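Local coordinates for vacuolar protein sorting-associated protein 54 (Mus musculus, PDB 3N1E) that is a subunit of the GARP complex, which probably acts in retrograde transport from endosomes to the trans-Golgi network; this chain is its C-terminal domain, at residues Y43-A47 and L111-D115; I57-T62 and F118-N122; T77-L82 and L126-L132. All coordinates share one frame; numbering follows the deposited sequence. Where two conformers were deposited one is given.

How the contacts relate
All three contacts lie in the all-helical C-terminal domain of Vps54 and bring helix 107-124 and the start of the loop after it against earlier segments. Along the chain the first partners come in the order 43-47, 57-62, 77-82 and the second in the order 111-115, 118-122, 126-132, so every pair of contacts crosses. Contacts 1 and 2 share helix 107-124, their centres about 14 Å apart; the centre of contact 3 lies about 12 Å from that of contact 2 and about 24 Å from that of contact 1. Contacts 2 and 3 touch where Met61, in the conformer given, packs on Phe81. Together they hold helix 107-124 and the following turns along the bundle.

Contact 1. Residues Y43-A47 and L111-D115; sequences YEVKA and LVTAD
Val45 lays its two methyls against helix 107-124: CG1 meets Leu111 CB at 3.6 Å, and CG2 meets Val112 CG2, also at 3.6 Å. With CG1 anti to the backbone N (chi1 -179°), both branches are turned onto the helix, and the side chain crosses that of Val112 at about a right angle. Leu111 continues the apolar strip along the loop, its CD1 lying 3.9 Å from Lys46 CA and its CD2 reaching Ala47.

The polar half is centred on Asp115. Tyr43 OH donates to Asp115 OD2 over 2.8 Å, meeting the anti lone pair of that oxygen, and the carboxylate oxygen sits at the edge of the phenol ring, near its plane. Ring and carboxylate planes are 35° apart. The same OD2 also takes a hydrogen bond from a water that donates to Lys46 O at 2.8 Å, and it is bonded to Ser51 OG. Several donors thus converge on one buried oxygen, which would be expected to stabilise the negative charge.

Loop 43-47, which follows helix 17-40, is in this way held to helix 107-124, while the Tyr43 ring meets Phe54 of helix 52-68 and touches Leu92 of helix 74-98.

Contact 2. Residues I57-T62 and F118-N122; sequences ICKQMT and FYTGN
Cys58 turns SG anti to its carbonyl carbon (chi1 -67°), while Phe118 on the facing helix holds its ring anti to the backbone N (chi1 177°), which brings the thiol and the phenyl ring together. Cys58 SG lies 3.6 Å from Phe118 CE2 and 4.6 Å from the ring centroid, an oblique sulfur-aromatic contact. The sulfur also rests on the backbone of the other helix, 3.7 Å from Tyr119 CA, and makes a second, longer sulfur-aromatic approach to the Tyr119 ring. Ile57 adds CG2 at the edge of that ring, 4.2 Å from Tyr119 CE2.

The segments of helices 52-68 and 107-124 run nearly parallel, at 13°, their axes coming within 10.1 Å of each other, and belong to the domain's helical bundle. Ile57 and Met61 also touch Phe36 of helix 17-40, and Tyr119 stacks on Tyr88 and bonds Asn85 through its hydroxyl, both on helix 74-98.

At the C-terminal end of the contact, Asn122 lays its amide beside Cys58, OD1 being 3.5 Å from Cys58 CB. No direct hydrogen bond joins the segments here. In the conformer given, Thr62 OG1 instead donates back to Cys58 O, which receives Thr62 N on the opposite face of its plane. A water donates to this Thr62 OG1 at 2.7 Å and accepts a weak bond from Asn122 ND2, a tenuous water bridge between the two helices.

Contact 3. Residues T77-L82 and L126-L132; sequences TQMLFL and LKGLKDL
Leu129 sets CD1 over one face of the Phe81 ring, 3.8 Å from the centroid and 18° off the normal, in a CH-pi contact displaced toward the rim near CG. Its other methyl, CD2, turns to the helix backbone and lies 4.0 Å from Gln78 CA. Leu132 packs alongside: CD1 comes against Gln78 CG at 3.8 Å, CD2 against Phe81 CB, and CG against Leu82 CD2 at 3.8 Å. Leu126 adds CD1 near Phe81 CE1, so three leucines of the loop grip one side of the helix.

One direct hydrogen bond fixes the polar rim. Gln78, extended beyond CG (chi2 168°), carries NE2 to Gly128 O at 2.9 Å. The bond is nearly straight, 169° at the hydrogen, and lies both in the carbonyl plane and close to the amide plane of Gln78, which sets the rotation of the amide.

The loop owes its shape to two consecutive beta turns following helix 107-124: a type II turn from Leu126 to Leu129, with Gly128 at its third position, and a type I turn from Leu129 to Leu132. Leu129 is the joint between them, closing the first with its N on Leu126 O and opening the second with its O, to which Leu132 N bonds at 3.2 Å.

Farther out, His65 of helix 52-68 bonds Lys127 O through NE2, and Leu123 of helix 107-124 touches both Leu129 and Leu132. Met64 of helix 52-68 also packs on the Phe81 side chain.

Contact 1. Residues Y43-A47 and L111-D115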
ATOM      1  N   TYR A  43      -7.215  13.324   8.786  1.00 17.14           N
ATOM      2  CA  TYR A  43      -6.710  12.534   9.911  1.00 12.04           C
ATOM      3  C   TYR A  43      -6.326  13.429  11.071  1.00 13.35           C
ATOM      4  O   TYR A  43      -5.626  14.418  10.884  1.00 14.40           O
ATOM      5  CB  TYR A  43      -5.491  11.752   9.421  1.00 11.17           C
ATOM      6  CG  TYR A  43      -4.714  10.962  10.446  1.00 12.55           C
ATOM      7  CD1 TYR A  43      -5.335  10.029  11.274  1.00 11.42           C
ATOM      8  CD2 TYR A  43      -3.337  11.126  10.554  1.00 14.08           C
ATOM      9  CE1 TYR A  43      -4.585   9.281  12.199  1.00 10.76           C
ATOM     10  CE2 TYR A  43      -2.583  10.385  11.479  1.00 14.13           C
ATOM     11  CZ  TYR A  43      -3.223   9.466  12.295  1.00 15.04           C
ATOM     12  OH  TYR A  43      -2.465   8.733  13.188  1.00 14.21           O
ATOM     13  N   GLU A  44      -6.793  13.089  12.268  1.00 16.34           N
ATOM     14  CA  GLU A  44      -6.334  13.795  13.460  1.00 17.01           C
ATOM     15  C   GLU A  44      -5.666  12.784  14.390  1.00 17.35           C
ATOM     16  O   GLU A  44      -6.114  11.641  14.508  1.00 17.70           O
ATOM     17  CB  GLU A  44      -7.470  14.552  14.157  1.00 27.95           C
ATOM     18  CG  GLU A  44      -8.029  15.716  13.315  1.00 49.45           C
ATOM     19  CD  GLU A  44      -7.009  16.811  12.988  1.00 67.87           C
ATOM     20  OE1 GLU A  44      -6.400  17.407  13.919  1.00 38.28           O
ATOM     21  OE2 GLU A  44      -6.839  17.097  11.781  1.00 43.72           O
ATOM     22  N   VAL A  45      -4.579  13.215  15.021  1.00 14.44           N
ATOM     23  CA  VAL A  45      -3.810  12.308  15.854  1.00 12.88           C
ATOM     24  C   VAL A  45      -4.413  12.280  17.265  1.00 12.28           C
ATOM     25  O   VAL A  45      -4.316  13.268  17.997  1.00 16.62           O
ATOM     26  CB  VAL A  45      -2.331  12.712  15.848  1.00 12.06           C
ATOM     27  CG1 VAL A  45      -1.479  11.730  16.726  1.00  9.53           C
ATOM     28  CG2 VAL A  45      -1.812  12.703  14.410  1.00 12.95           C
ATOM     29  N   LYS A  46      -5.038  11.157  17.613  1.00 11.72           N
ATOM     30  CA  LYS A  46      -5.595  10.949  18.961  1.00 14.45           C
ATOM     31  C   LYS A  46      -5.833   9.464  19.212  1.00 15.82           C
ATOM     32  O   LYS A  46      -5.925   8.658  18.269  1.00 14.02           O
ATOM     33  CB  LYS A  46      -6.893  11.737  19.119  1.00 18.30           C
ATOM     34  CG  LYS A  46      -7.966  11.276  18.155  1.00 17.35           C
ATOM     35  CD  LYS A  46      -9.251  12.067  18.341  1.00 36.05           C
ATOM     36  CE  LYS A  46     -10.439  11.324  17.743  1.00 38.24           C
ATOM     37  NZ  LYS A  46     -10.673  11.647  16.308  1.00 41.84           N
ATOM     38  N   ALA A  47      -5.952   9.112  20.490  1.00 11.72           N
ATOM     39  CA  ALA A  47      -6.376   7.783  20.883  1.00 10.74           C
ATOM     40  C   ALA A  47      -7.893   7.671  20.722  1.00 11.12           C
ATOM     41  O   ALA A  47      -8.590   8.680  20.809  1.00 13.99           O
ATOM     42  CB  ALA A  47      -5.951   7.526  22.325  1.00 16.01           C
ATOM     43  N   LEU A 111       1.613   8.383  19.215  1.00  6.53           N
ATOM     44  CA  LEU A 111       0.323   7.916  18.701  1.00  8.79           C
ATOM     45  C   LEU A 111       0.410   7.590  17.230  1.00 11.04           C
ATOM     46  O   LEU A 111      -0.162   6.610  16.768  1.00  7.61           O
ATOM     47  CB  LEU A 111      -0.754   8.980  18.923  1.00  6.40           C
ATOM     48  CG  LEU A 111      -1.290   9.095  20.349  1.00  6.69           C
ATOM     49  CD1 LEU A 111      -2.061  10.423  20.525  1.00  7.94           C
ATOM     50  CD2 LEU A 111      -2.208   7.911  20.736  1.00  8.58           C
ATOM     51  N   VAL A 112       1.141   8.413  16.478  1.00  6.48           N
ATOM     52  CA  VAL A 112       1.315   8.110  15.071  1.00  6.41           C
ATOM     53  C   VAL A 112       2.116   6.804  14.910  1.00  7.83           C
ATOM     54  O   VAL A 112       1.751   5.952  14.114  1.00  8.07           O
ATOM     55  CB  VAL A 112       1.987   9.268  14.348  1.00  7.81           C
ATOM     56  CG1 VAL A 112       2.248   8.892  12.892  1.00  8.58           C
ATOM     57  CG2 VAL A 112       1.091  10.509  14.438  1.00  8.65           C
ATOM     58  N   THR A 113       3.193   6.664  15.683  1.00  5.31           N
ATOM     59  CA  THR A 113       4.002   5.419  15.658  1.00  5.89           C
ATOM     60  C   THR A 113       3.108   4.192  15.886  1.00  8.31           C
ATOM     61  O   THR A 113       3.253   3.164  15.215  1.00  8.39           O
ATOM     62  CB  THR A 113       5.131   5.495  16.657  1.00  7.36           C
ATOM     63  OG1 THR A 113       5.989   6.577  16.237  1.00 10.65           O
ATOM     64  CG2 THR A 113       5.953   4.168  16.687  1.00  9.67           C
ATOM     65  N   ALA A 114       2.169   4.337  16.819  1.00  7.92           N
ATOM     66  CA  ALA A 114       1.229   3.256  17.152  1.00  6.46           C
ATOM     67  C   ALA A 114       0.263   2.951  15.977  1.00  7.66           C
ATOM     68  O   ALA A 114       0.014   1.785  15.621  1.00  6.88           O
ATOM     69  CB  ALA A 114       0.428   3.648  18.412  1.00  6.34           C
ATOM     70  N   ASP A 115      -0.297   4.008  15.402  1.00  8.28           N
ATOM     71  CA  ASP A 115      -1.234   3.844  14.268  1.00  7.03           C
ATOM     72  C   ASP A 115      -0.474   3.202  13.094  1.00  9.58           C
ATOM     73  O   ASP A 115      -0.977   2.296  12.434  1.00  8.31           O
ATOM     74  CB  ASP A 115      -1.832   5.215  13.910  1.00  5.76           C
ATOM     75  CG  ASP A 115      -3.368   5.254  13.959  1.00  9.24           C
ATOM     76  OD1 ASP A 115      -4.033   4.224  14.217  1.00  9.86           O
ATOM     77  OD2 ASP A 115      -3.903   6.373  13.723  1.00 15.29           O
TER
HETATM   78  O   HOH W   1      -4.102   8.511  16.106  1.00 24.52           O

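Contact 2. Residues I57-T62 and F118-N122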
ATOM      1  N   ILE A  57      -8.447   2.555   6.107  1.00  9.45           N
ATOM      2  CA  ILE A  57      -7.342   2.307   5.172  1.00  8.05           C
ATOM      3  C   ILE A  57      -7.011   0.804   5.182  1.00 10.00           C
ATOM      4  O   ILE A  57      -6.964   0.140   4.139  1.00 11.85           O
ATOM      5  CB  ILE A  57      -6.090   3.130   5.559  1.00 10.80           C
ATOM      6  CG1 ILE A  57      -6.324   4.617   5.240  1.00 15.28           C
ATOM      7  CG2 ILE A  57      -4.825   2.605   4.819  1.00 12.81           C
ATOM      8  CD1 ILE A  57      -5.308   5.575   5.864  1.00 20.69           C
ATOM      9  N   CYS A  58      -6.818   0.254   6.370  1.00  8.74           N
ATOM     10  CA  CYS A  58      -6.409  -1.154   6.444  1.00 10.56           C
ATOM     11  C   CYS A  58      -7.492  -2.111   5.966  1.00  9.86           C
ATOM     12  O   CYS A  58      -7.166  -3.118   5.329  1.00 10.39           O
ATOM     13  CB  CYS A  58      -5.927  -1.518   7.850  1.00  8.80           C
ATOM     14  SG  CYS A  58      -4.380  -0.639   8.247  1.00 12.86           S
ATOM     15  N   LYS A  59      -8.765  -1.805   6.246  1.00  8.57           N
ATOM     16  CA  LYS A  59      -9.844  -2.640   5.738  1.00  9.06           C
ATOM     17  C   LYS A  59      -9.830  -2.661   4.201  1.00 11.33           C
ATOM     18  O   LYS A  59      -9.965  -3.732   3.603  1.00  9.44           O
ATOM     19  CB  LYS A  59     -11.212  -2.167   6.249  1.00 12.02           C
ATOM     20  CG  LYS A  59     -12.342  -3.125   5.910  1.00 25.67           C
ATOM     21  CD  LYS A  59     -13.607  -2.861   6.739  1.00 48.08           C
ATOM     22  CE  LYS A  59     -14.365  -4.179   6.962  1.00 50.04           C
ATOM     23  NZ  LYS A  59     -15.850  -4.131   6.752  1.00 61.61           N
ATOM     24  N   GLN A  60      -9.646  -1.497   3.573  1.00 10.60           N
ATOM     25  CA  GLN A  60      -9.640  -1.451   2.090  1.00  9.33           C
ATOM     26  C   GLN A  60      -8.427  -2.123   1.475  1.00 12.04           C
ATOM     27  O   GLN A  60      -8.544  -2.753   0.422  1.00 13.33           O
ATOM     28  CB  GLN A  60      -9.871  -0.036   1.540  1.00  7.70           C
ATOM     29  CG  GLN A  60     -11.152   0.605   2.025  1.00 11.20           C
ATOM     30  CD  GLN A  60     -12.383  -0.283   1.875  1.00 14.71           C
ATOM     31  OE1 GLN A  60     -12.615  -0.853   0.825  1.00 18.44           O
ATOM     32  NE2 GLN A  60     -13.129  -0.443   2.955  1.00 28.49           N
ATOM     33  N   MET A  61      -7.275  -2.036   2.143  1.00  9.37           N
ATOM     34  CA  MET A  61      -6.056  -2.722   1.722  0.50  9.33           C
ATOM     35  C   MET A  61      -6.274  -4.236   1.756  1.00 14.61           C
ATOM     36  O   MET A  61      -5.866  -4.967   0.858  1.00 13.36           O
ATOM     37  CB  MET A  61      -4.891  -2.331   2.647  0.50  8.85           C
ATOM     38  CG  MET A  61      -4.455  -0.880   2.523  0.50 12.99           C
ATOM     39  SD  MET A  61      -3.388  -0.679   1.107  0.50 23.09           S
ATOM     40  CE  MET A  61      -4.326  -1.651  -0.058  0.50 46.49           C
ATOM     41  N   THR A  62      -6.933  -4.694   2.814  1.00 10.55           N
ATOM     42  CA  THR A  62      -7.283  -6.102   2.987  0.50 10.25           C
ATOM     43  C   THR A  62      -8.229  -6.562   1.883  1.00 12.45           C
ATOM     44  O   THR A  62      -8.045  -7.615   1.285  1.00 11.39           O
ATOM     45  CB  THR A  62      -7.948  -6.314   4.367  0.50  8.55           C
ATOM     46  OG1 THR A  62      -6.961  -6.110   5.383  0.50 11.10           O
ATOM     47  CG2 THR A  62      -8.561  -7.705   4.509  0.50 11.84           C
ATOM     48  N   PHE A 118      -0.072  -0.489  13.561  1.00  8.38           N
ATOM     49  CA  PHE A 118      -1.281  -1.210  13.116  1.00  8.48           C
ATOM     50  C   PHE A 118      -1.280  -1.417  11.577  1.00  8.13           C
ATOM     51  O   PHE A 118      -1.503  -2.518  11.080  1.00  8.02           O
ATOM     52  CB  PHE A 118      -2.538  -0.486  13.597  1.00  7.30           C
ATOM     53  CG  PHE A 118      -3.810  -1.115  13.113  1.00  6.94           C
ATOM     54  CD1 PHE A 118      -4.297  -2.251  13.743  1.00  6.70           C
ATOM     55  CD2 PHE A 118      -4.501  -0.583  12.029  1.00  9.70           C
ATOM     56  CE1 PHE A 118      -5.485  -2.869  13.301  1.00  8.27           C
ATOM     57  CE2 PHE A 118      -5.715  -1.183  11.579  1.00 10.05           C
ATOM     58  CZ  PHE A 118      -6.196  -2.310  12.224  1.00  8.82           C
ATOM     59  N   TYR A 119      -0.986  -0.348  10.842  1.00  7.29           N
ATOM     60  CA  TYR A 119      -0.896  -0.398   9.382  1.00  7.49           C
ATOM     61  C   TYR A 119       0.118  -1.424   8.904  1.00  6.81           C
ATOM     62  O   TYR A 119      -0.169  -2.222   8.017  1.00  6.28           O
ATOM     63  CB  TYR A 119      -0.511   0.994   8.844  1.00  8.28           C
ATOM     64  CG  TYR A 119      -0.175   1.034   7.359  1.00  7.09           C
ATOM     65  CD1 TYR A 119       1.125   0.831   6.926  1.00  8.50           C
ATOM     66  CD2 TYR A 119      -1.182   1.234   6.394  1.00 10.48           C
ATOM     67  CE1 TYR A 119       1.439   0.849   5.571  1.00  7.62           C
ATOM     68  CE2 TYR A 119      -0.863   1.249   5.033  1.00  7.89           C
ATOM     69  CZ  TYR A 119       0.446   1.082   4.654  1.00  7.68           C
ATOM     70  OH  TYR A 119       0.814   1.097   3.340  1.00 10.16           O
ATOM     71  N   THR A 120       1.318  -1.376   9.455  1.00  6.17           N
ATOM     72  CA  THR A 120       2.405  -2.272   9.038  0.50  7.28           C
ATOM     73  C   THR A 120       2.074  -3.742   9.335  1.00  9.59           C
ATOM     74  O   THR A 120       2.322  -4.640   8.503  1.00  9.68           O
ATOM     75  CB  THR A 120       3.718  -1.874   9.739  0.50  9.33           C
ATOM     76  OG1 THR A 120       4.057  -0.515   9.407  0.50 11.41           O
ATOM     77  CG2 THR A 120       4.831  -2.763   9.315  0.50 12.42           C
ATOM     78  N   GLY A 121       1.548  -3.970  10.536  1.00  8.26           N
ATOM     79  CA  GLY A 121       1.137  -5.301  10.980  1.00  8.57           C
ATOM     80  C   GLY A 121       0.079  -5.873  10.054  1.00 10.26           C
ATOM     81  O   GLY A 121       0.182  -7.032   9.594  1.00  9.18           O
ATOM     82  N   ASN A 122      -0.956  -5.071   9.782  1.00  7.87           N
ATOM     83  CA  ASN A 122      -1.987  -5.471   8.859  1.00  8.87           C
ATOM     84  C   ASN A 122      -1.401  -5.858   7.493  1.00  9.45           C
ATOM     85  O   ASN A 122      -1.784  -6.902   6.929  1.00 12.62           O
ATOM     86  CB  ASN A 122      -2.975  -4.309   8.660  1.00  9.16           C
ATOM     87  CG  ASN A 122      -4.096  -4.680   7.743  1.00 15.54           C
ATOM     88  OD1 ASN A 122      -4.161  -4.244   6.583  1.00 21.74           O
ATOM     89  ND2 ASN A 122      -4.969  -5.541   8.234  1.00 13.63           N
TER
HETATM   90  O   HOH W   2      -6.363  -8.139   7.096  1.00 20.94           O

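Contact 3. Residues T77-L82 and L126-L132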
ATOM      1  N   THR A  77       1.905  -8.805  -7.167  1.00 13.81           N
ATOM      2  CA  THR A  77       1.091  -8.407  -6.000  1.00 16.19           C
ATOM      3  C   THR A  77       1.985  -7.665  -5.004  1.00 12.18           C
ATOM      4  O   THR A  77       1.591  -6.655  -4.415  1.00 11.34           O
ATOM      5  CB  THR A  77       0.479  -9.627  -5.314  1.00 16.36           C
ATOM      6  OG1 THR A  77      -0.500 -10.206  -6.188  1.00 14.25           O
ATOM      7  CG2 THR A  77      -0.204  -9.256  -3.976  1.00 13.40           C
ATOM      8  N   GLN A  78       3.185  -8.186  -4.804  1.00 11.20           N
ATOM      9  CA  GLN A  78       4.189  -7.488  -3.992  1.00 10.63           C
ATOM     10  C   GLN A  78       4.509  -6.082  -4.548  1.00 13.66           C
ATOM     11  O   GLN A  78       4.513  -5.067  -3.810  1.00 13.29           O
ATOM     12  CB  GLN A  78       5.451  -8.363  -3.920  1.00 13.91           C
ATOM     13  CG  GLN A  78       5.285  -9.581  -3.034  1.00 10.46           C
ATOM     14  CD  GLN A  78       6.421 -10.589  -3.199  1.00 19.33           C
ATOM     15  OE1 GLN A  78       7.185 -10.520  -4.160  1.00 19.20           O
ATOM     16  NE2 GLN A  78       6.504 -11.533  -2.300  1.00 16.41           N
ATOM     17  N   MET A  79       4.728  -6.006  -5.862  1.00 12.14           N
ATOM     18  CA  MET A  79       5.027  -4.709  -6.505  1.00 12.61           C
ATOM     19  C   MET A  79       3.856  -3.732  -6.373  1.00 11.35           C
ATOM     20  O   MET A  79       4.073  -2.528  -6.157  1.00 12.00           O
ATOM     21  CB  MET A  79       5.419  -4.882  -7.989  1.00 13.89           C
ATOM     22  CG  MET A  79       6.659  -5.706  -8.275  1.00 25.17           C
ATOM     23  SD  MET A  79       8.179  -5.103  -7.532  1.00 36.05           S
ATOM     24  CE  MET A  79       8.265  -6.083  -6.032  1.00 36.14           C
ATOM     25  N   LEU A  80       2.621  -4.245  -6.504  1.00 10.33           N
ATOM     26  CA  LEU A  80       1.431  -3.422  -6.365  1.00 10.08           C
ATOM     27  C   LEU A  80       1.383  -2.816  -4.971  1.00 10.25           C
ATOM     28  O   LEU A  80       1.150  -1.610  -4.825  1.00 10.51           O
ATOM     29  CB  LEU A  80       0.170  -4.247  -6.621  1.00 13.79           C
ATOM     30  CG  LEU A  80      -1.164  -3.610  -6.290  1.00 14.54           C
ATOM     31  CD1 LEU A  80      -1.438  -2.379  -7.150  1.00 19.26           C
ATOM     32  CD2 LEU A  80      -2.300  -4.646  -6.422  1.00 16.16           C
ATOM     33  N   PHE A  81       1.615  -3.650  -3.966  1.00  9.69           N
ATOM     34  CA  PHE A  81       1.565  -3.167  -2.592  1.00  9.33           C
ATOM     35  C   PHE A  81       2.677  -2.205  -2.253  1.00  9.51           C
ATOM     36  O   PHE A  81       2.459  -1.308  -1.447  1.00  9.77           O
ATOM     37  CB  PHE A  81       1.410  -4.312  -1.565  1.00  7.93           C
ATOM     38  CG  PHE A  81      -0.022  -4.676  -1.336  1.00  9.59           C
ATOM     39  CD1 PHE A  81      -0.762  -4.080  -0.299  1.00 12.55           C
ATOM     40  CD2 PHE A  81      -0.660  -5.547  -2.205  1.00 10.69           C
ATOM     41  CE1 PHE A  81      -2.128  -4.395  -0.117  1.00 11.07           C
ATOM     42  CE2 PHE A  81      -2.013  -5.858  -2.038  1.00 14.23           C
ATOM     43  CZ  PHE A  81      -2.743  -5.287  -0.987  1.00 15.47           C
ATOM     44  N   LEU A  82       3.846  -2.348  -2.888  1.00  8.75           N
ATOM     45  CA  LEU A  82       4.893  -1.329  -2.711  1.00  8.78           C
ATOM     46  C   LEU A  82       4.466   0.033  -3.260  1.00  9.74           C
ATOM     47  O   LEU A  82       4.748   1.045  -2.637  1.00 10.18           O
ATOM     48  CB  LEU A  82       6.231  -1.775  -3.318  1.00  9.18           C
ATOM     49  CG  LEU A  82       6.843  -2.921  -2.527  1.00 11.07           C
ATOM     50  CD1 LEU A  82       7.967  -3.499  -3.389  1.00 25.08           C
ATOM     51  CD2 LEU A  82       7.414  -2.476  -1.139  1.00 16.49           C
ATOM     52  N   LEU A 126      -0.737 -10.021   5.391  1.00 10.99           N
ATOM     53  CA  LEU A 126      -1.363 -10.497   4.147  1.00 10.41           C
ATOM     54  C   LEU A 126      -0.470 -11.479   3.384  1.00 13.56           C
ATOM     55  O   LEU A 126       0.748 -11.292   3.323  1.00 14.44           O
ATOM     56  CB  LEU A 126      -1.740  -9.294   3.268  1.00 10.08           C
ATOM     57  CG  LEU A 126      -2.798  -8.379   3.884  1.00 13.26           C
ATOM     58  CD1 LEU A 126      -2.891  -7.082   3.090  1.00 14.51           C
ATOM     59  CD2 LEU A 126      -4.175  -9.086   3.994  1.00 13.99           C
ATOM     60  N   LYS A 127      -1.075 -12.529   2.812  1.00 15.25           N
ATOM     61  CA  LYS A 127      -0.281 -13.576   2.125  1.00 17.46           C
ATOM     62  C   LYS A 127       0.635 -12.992   1.076  1.00 14.00           C
ATOM     63  O   LYS A 127       0.180 -12.249   0.196  1.00 15.58           O
ATOM     64  CB  LYS A 127      -1.193 -14.598   1.441  1.00 25.12           C
ATOM     65  CG  LYS A 127      -1.940 -15.495   2.372  1.00 42.73           C
ATOM     66  CD  LYS A 127      -2.665 -16.559   1.534  1.00 65.90           C
ATOM     67  CE  LYS A 127      -4.118 -16.726   1.967  1.00 60.75           C
ATOM     68  NZ  LYS A 127      -4.740 -17.912   1.300  1.00 58.51           N
ATOM     69  N   GLY A 128       1.912 -13.358   1.160  1.00 13.05           N
ATOM     70  CA  GLY A 128       2.936 -12.903   0.218  1.00 14.97           C
ATOM     71  C   GLY A 128       3.647 -11.600   0.566  1.00 14.49           C
ATOM     72  O   GLY A 128       4.625 -11.235  -0.099  1.00 14.28           O
ATOM     73  N   LEU A 129       3.173 -10.895   1.599  1.00 12.49           N
ATOM     74  CA  LEU A 129       3.700  -9.551   1.878  1.00 10.49           C
ATOM     75  C   LEU A 129       4.614  -9.433   3.105  1.00 12.27           C
ATOM     76  O   LEU A 129       5.021  -8.333   3.487  1.00 12.00           O
ATOM     77  CB  LEU A 129       2.548  -8.537   1.985  1.00  7.74           C
ATOM     78  CG  LEU A 129       1.546  -8.484   0.817  1.00 11.13           C
ATOM     79  CD1 LEU A 129       0.633  -7.298   1.046  1.00 11.24           C
ATOM     80  CD2 LEU A 129       2.246  -8.367  -0.549  1.00 14.42           C
ATOM     81  N   LYS A 130       4.946 -10.561   3.722  1.00 13.82           N
ATOM     82  CA  LYS A 130       5.620 -10.513   5.017  1.00 12.70           C
ATOM     83  C   LYS A 130       6.966  -9.749   4.993  1.00 13.25           C
ATOM     84  O   LYS A 130       7.297  -8.999   5.950  1.00 16.75           O
ATOM     85  CB  LYS A 130       5.785 -11.932   5.556  1.00 20.44           C
ATOM     86  CG  LYS A 130       6.717 -12.075   6.758  1.00 27.45           C
ATOM     87  CD  LYS A 130       6.732 -13.540   7.226  1.00 57.46           C
ATOM     88  CE  LYS A 130       6.693 -14.525   6.050  1.00 43.23           C
ATOM     89  NZ  LYS A 130       7.999 -14.626   5.324  1.00 64.66           N
ATOM     90  N   ASP A 131       7.726  -9.923   3.916  1.00 15.16           N
ATOM     91  CA  ASP A 131       9.058  -9.330   3.848  1.00 16.54           C
ATOM     92  C   ASP A 131       9.154  -8.072   2.976  1.00 20.84           C
ATOM     93  O   ASP A 131      10.250  -7.660   2.610  1.00 15.93           O
ATOM     94  CB  ASP A 131      10.104 -10.366   3.422  1.00 15.86           C
ATOM     95  CG  ASP A 131      10.201 -11.522   4.379  1.00 23.84           C
ATOM     96  OD1 ASP A 131      10.282 -11.296   5.601  1.00 24.09           O
ATOM     97  OD2 ASP A 131      10.193 -12.675   3.902  1.00 29.38           O
ATOM     98  N   LEU A 132       8.017  -7.445   2.666  1.00 14.54           N
ATOM     99  CA  LEU A 132       8.063  -6.141   2.021  1.00 10.75           C
ATOM    100  C   LEU A 132       8.820  -5.121   2.862  1.00 11.75           C
ATOM    101  O   LEU A 132       8.632  -5.036   4.084  1.00 14.16           O
ATOM    102  CB  LEU A 132       6.652  -5.627   1.746  1.00 13.69           C
ATOM    103  CG  LEU A 132       6.148  -5.722   0.306  1.00 27.14           C
ATOM    104  CD1 LEU A 132       6.076  -7.145  -0.167  1.00 29.72           C
ATOM    105  CD2 LEU A 132       4.786  -5.016   0.192  1.00 20.12           C
TER